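Local coordinates for protein carboxypeptidase 1 (Deinococcus radiodurans str. R1, PDB 5GIV) that is a zinc-dependent carboxypeptidase of the M32 family that probably releases amino acids one at a time from peptide C-termini with broad specificity, at residues A[211-216]-A[311-316]. Residues are numbered along the deposited sequence; the frame is centred on the assembly and turned at random.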
ATOM      1  N   LEU A 211     -17.274  -9.493   7.494  1.00 17.71           N
ATOM      2  CA  LEU A 211     -16.707  -8.812   6.338  1.00 17.71           C
ATOM      3  C   LEU A 211     -17.336  -9.326   5.047  1.00 17.74           C
ATOM      4  O   LEU A 211     -17.674  -8.538   4.157  1.00 17.72           O
ATOM      5  CB  LEU A 211     -15.190  -8.993   6.305  1.00 17.70           C
ATOM      6  CG  LEU A 211     -14.452  -8.275   7.426  1.00 17.64           C
ATOM      7  CD1 LEU A 211     -12.976  -8.686   7.491  1.00 17.65           C
ATOM      8  CD2 LEU A 211     -14.608  -6.781   7.220  1.00 17.60           C
ATOM      9  N   ALA A 212     -17.521 -10.641   4.936  1.00 19.96           N
ATOM     10  CA  ALA A 212     -18.096 -11.200   3.717  1.00 19.98           C
ATOM     11  C   ALA A 212     -19.500 -10.664   3.492  1.00 19.99           C
ATOM     12  O   ALA A 212     -19.853 -10.256   2.382  1.00 19.96           O
ATOM     13  CB  ALA A 212     -18.108 -12.731   3.779  1.00 20.05           C
ATOM     14  N   PHE A 213     -20.312 -10.640   4.543  1.00 22.70           N
ATOM     15  CA  PHE A 213     -21.657 -10.104   4.406  1.00 22.72           C
ATOM     16  C   PHE A 213     -21.623  -8.630   4.010  1.00 22.66           C
ATOM     17  O   PHE A 213     -22.354  -8.199   3.110  1.00 22.66           O
ATOM     18  CB  PHE A 213     -22.436 -10.310   5.704  1.00 22.74           C
ATOM     19  CG  PHE A 213     -23.785  -9.655   5.695  1.00 22.78           C
ATOM     20  CD1 PHE A 213     -24.886 -10.321   5.179  1.00 22.84           C
ATOM     21  CD2 PHE A 213     -23.955  -8.378   6.198  1.00 22.74           C
ATOM     22  CE1 PHE A 213     -26.131  -9.720   5.162  1.00 22.88           C
ATOM     23  CE2 PHE A 213     -25.198  -7.781   6.189  1.00 22.79           C
ATOM     24  CZ  PHE A 213     -26.290  -8.456   5.670  1.00 22.86           C
ATOM     25  N   GLY A 214     -20.775  -7.842   4.671  1.00 21.16           N
ATOM     26  CA  GLY A 214     -20.716  -6.419   4.368  1.00 21.12           C
ATOM     27  C   GLY A 214     -20.325  -6.135   2.928  1.00 21.05           C
ATOM     28  O   GLY A 214     -20.822  -5.185   2.314  1.00 21.02           O
ATOM     29  N   GLU A 215     -19.416  -6.941   2.374  1.00 27.46           N
ATOM     30  CA  GLU A 215     -18.988  -6.720   0.998  1.00 27.39           C
ATOM     31  C   GLU A 215     -20.056  -7.131  -0.009  1.00 27.39           C
ATOM     32  O   GLU A 215     -20.114  -6.575  -1.111  1.00 27.33           O
ATOM     33  CB  GLU A 215     -17.682  -7.460   0.731  1.00 27.38           C
ATOM     34  CG  GLU A 215     -16.502  -6.829   1.422  1.00 27.37           C
ATOM     35  CD  GLU A 215     -15.197  -7.378   0.931  1.00 27.37           C
ATOM     36  OE1 GLU A 215     -14.153  -6.757   1.228  1.00 27.33           O
ATOM     37  OE2 GLU A 215     -15.220  -8.400   0.208  1.00 27.40           O
ATOM     38  N   ARG A 216     -20.906  -8.092   0.341  1.00 21.81           N
ATOM     39  CA  ARG A 216     -22.021  -8.415  -0.539  1.00 21.83           C
ATOM     40  C   ARG A 216     -23.036  -7.276  -0.584  1.00 21.84           C
ATOM     41  O   ARG A 216     -23.587  -6.969  -1.646  1.00 21.81           O
ATOM     42  CB  ARG A 216     -22.681  -9.716  -0.088  1.00 21.93           C
ATOM     43  CG  ARG A 216     -21.772 -10.941  -0.197  1.00 21.93           C
ATOM     44  CD  ARG A 216     -22.567 -12.233  -0.084  1.00 22.01           C
ATOM     45  NE  ARG A 216     -23.179 -12.416   1.230  1.00 22.08           N
ATOM     46  CZ  ARG A 216     -22.601 -13.069   2.234  1.00 22.12           C
ATOM     47  NH1 ARG A 216     -21.390 -13.588   2.081  1.00 22.12           N
ATOM     48  NH2 ARG A 216     -23.225 -13.201   3.394  1.00 22.17           N
ATOM     49  N   ALA A 311     -36.957  -1.926   4.555  1.00 20.52           N
ATOM     50  CA  ALA A 311     -36.793  -2.597   3.269  1.00 20.50           C
ATOM     51  C   ALA A 311     -35.433  -3.277   3.162  1.00 20.34           C
ATOM     52  O   ALA A 311     -35.307  -4.336   2.535  1.00 20.26           O
ATOM     53  CB  ALA A 311     -36.974  -1.596   2.129  1.00 20.50           C
ATOM     54  N   PHE A 312     -34.397  -2.667   3.738  1.00 19.70           N
ATOM     55  CA  PHE A 312     -33.063  -3.263   3.705  1.00 19.54           C
ATOM     56  C   PHE A 312     -33.062  -4.647   4.340  1.00 19.50           C
ATOM     57  O   PHE A 312     -32.491  -5.596   3.788  1.00 19.44           O
ATOM     58  CB  PHE A 312     -32.064  -2.329   4.398  1.00 19.47           C
ATOM     59  CG  PHE A 312     -30.655  -2.849   4.431  1.00 19.34           C
ATOM     60  CD1 PHE A 312     -30.254  -3.763   5.396  1.00 19.25           C
ATOM     61  CD2 PHE A 312     -29.722  -2.413   3.494  1.00 19.23           C
ATOM     62  CE1 PHE A 312     -28.963  -4.228   5.427  1.00 19.16           C
ATOM     63  CE2 PHE A 312     -28.420  -2.877   3.520  1.00 19.12           C
ATOM     64  CZ  PHE A 312     -28.037  -3.786   4.487  1.00 19.12           C
ATOM     65  N   TRP A 313     -33.678  -4.782   5.517  1.00 22.72           N
ATOM     66  CA  TRP A 313     -33.626  -6.061   6.214  1.00 22.63           C
ATOM     67  C   TRP A 313     -34.625  -7.076   5.660  1.00 22.69           C
ATOM     68  O   TRP A 313     -34.391  -8.289   5.765  1.00 22.63           O
ATOM     69  CB  TRP A 313     -33.827  -5.841   7.716  1.00 22.56           C
ATOM     70  CG  TRP A 313     -32.594  -5.276   8.314  1.00 22.48           C
ATOM     71  CD1 TRP A 313     -32.395  -3.993   8.737  1.00 22.48           C
ATOM     72  CD2 TRP A 313     -31.345  -5.954   8.486  1.00 22.37           C
ATOM     73  NE1 TRP A 313     -31.105  -3.839   9.186  1.00 22.36           N
ATOM     74  CE2 TRP A 313     -30.439  -5.028   9.042  1.00 22.30           C
ATOM     75  CE3 TRP A 313     -30.908  -7.257   8.232  1.00 22.33           C
ATOM     76  CZ2 TRP A 313     -29.122  -5.366   9.354  1.00 22.20           C
ATOM     77  CZ3 TRP A 313     -29.592  -7.593   8.545  1.00 22.23           C
ATOM     78  CH2 TRP A 313     -28.720  -6.649   9.099  1.00 22.17           C
ATOM     79  N   ALA A 314     -35.722  -6.620   5.048  1.00 27.77           N
ATOM     80  CA  ALA A 314     -36.555  -7.556   4.296  1.00 27.82           C
ATOM     81  C   ALA A 314     -35.745  -8.253   3.213  1.00 27.76           C
ATOM     82  O   ALA A 314     -36.003  -9.420   2.902  1.00 27.74           O
ATOM     83  CB  ALA A 314     -37.757  -6.840   3.684  1.00 27.96           C
ATOM     84  N   ALA A 315     -34.745  -7.567   2.657  1.00 23.17           N
ATOM     85  CA  ALA A 315     -33.937  -8.112   1.575  1.00 23.04           C
ATOM     86  C   ALA A 315     -32.766  -8.951   2.071  1.00 22.98           C
ATOM     87  O   ALA A 315     -32.439  -9.973   1.456  1.00 22.92           O
ATOM     88  CB  ALA A 315     -33.402  -6.975   0.700  1.00 22.98           C
ATOM     89  N   TYR A 316     -32.154  -8.580   3.201  1.00 20.67           N
ATOM     90  CA  TYR A 316     -30.902  -9.196   3.612  1.00 20.57           C
ATOM     91  C   TYR A 316     -31.002 -10.065   4.856  1.00 20.53           C
ATOM     92  O   TYR A 316     -30.040 -10.771   5.163  1.00 20.47           O
ATOM     93  CB  TYR A 316     -29.817  -8.128   3.830  1.00 20.51           C
ATOM     94  CG  TYR A 316     -29.318  -7.554   2.538  1.00 20.45           C
ATOM     95  CD1 TYR A 316     -28.478  -8.297   1.722  1.00 20.37           C
ATOM     96  CD2 TYR A 316     -29.680  -6.280   2.126  1.00 20.45           C
ATOM     97  CE1 TYR A 316     -28.021  -7.793   0.529  1.00 20.29           C
ATOM     98  CE2 TYR A 316     -29.222  -5.763   0.928  1.00 20.37           C
ATOM     99  CZ  TYR A 316     -28.397  -6.526   0.135  1.00 20.28           C
ATOM    100  OH  TYR A 316     -27.929  -6.045  -1.066  1.00 20.21           O
TER
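A chi1 of 174° turns the F213 ring away from its own backbone N and beside the carbonyl carbon, out from helix 207-221 to Y316 on helix 310-323, whose own ring, CG anti to the carbonyl carbon (chi1 -73°), reaches back toward the first helix. The two side chains pass each other at a slant. F213 leads with its far corner: CZ lies 4.0 Å from CB of Y316, which sits at the edge of the phenyl ring and near its plane. CE1 of F213 is likewise 4.0 Å from the backbone O of Y316. CZ of F213 is also 4.5 Å from CZ3 of W313, a looser, oblique approach. On the Y316 side, F312 backs the tyrosine, since CD2 of Y316 stands 3.7 Å above the F312 ring, over its centre. The axes of the two short segments come no closer than 13.4 Å, with 117° between their N-to-C directions, so long aromatic side chains do the bridging. W320, further along helix 310-323, packs edge-to-face with both F213 and W313, and L261 of helix 257-275 touches the same two side chains. Polar ends find partners just beyond: the Y316 OH to D220 hydrogen bond and the R216 to D319 salt bridge each link the two helices, while W313 NE1 to Y262 ties helix 310-323 to helix 257-275. The contact is thus largely apolar, and the flanking polar bonds probably add a directional hold that the apolar packing alone would not give.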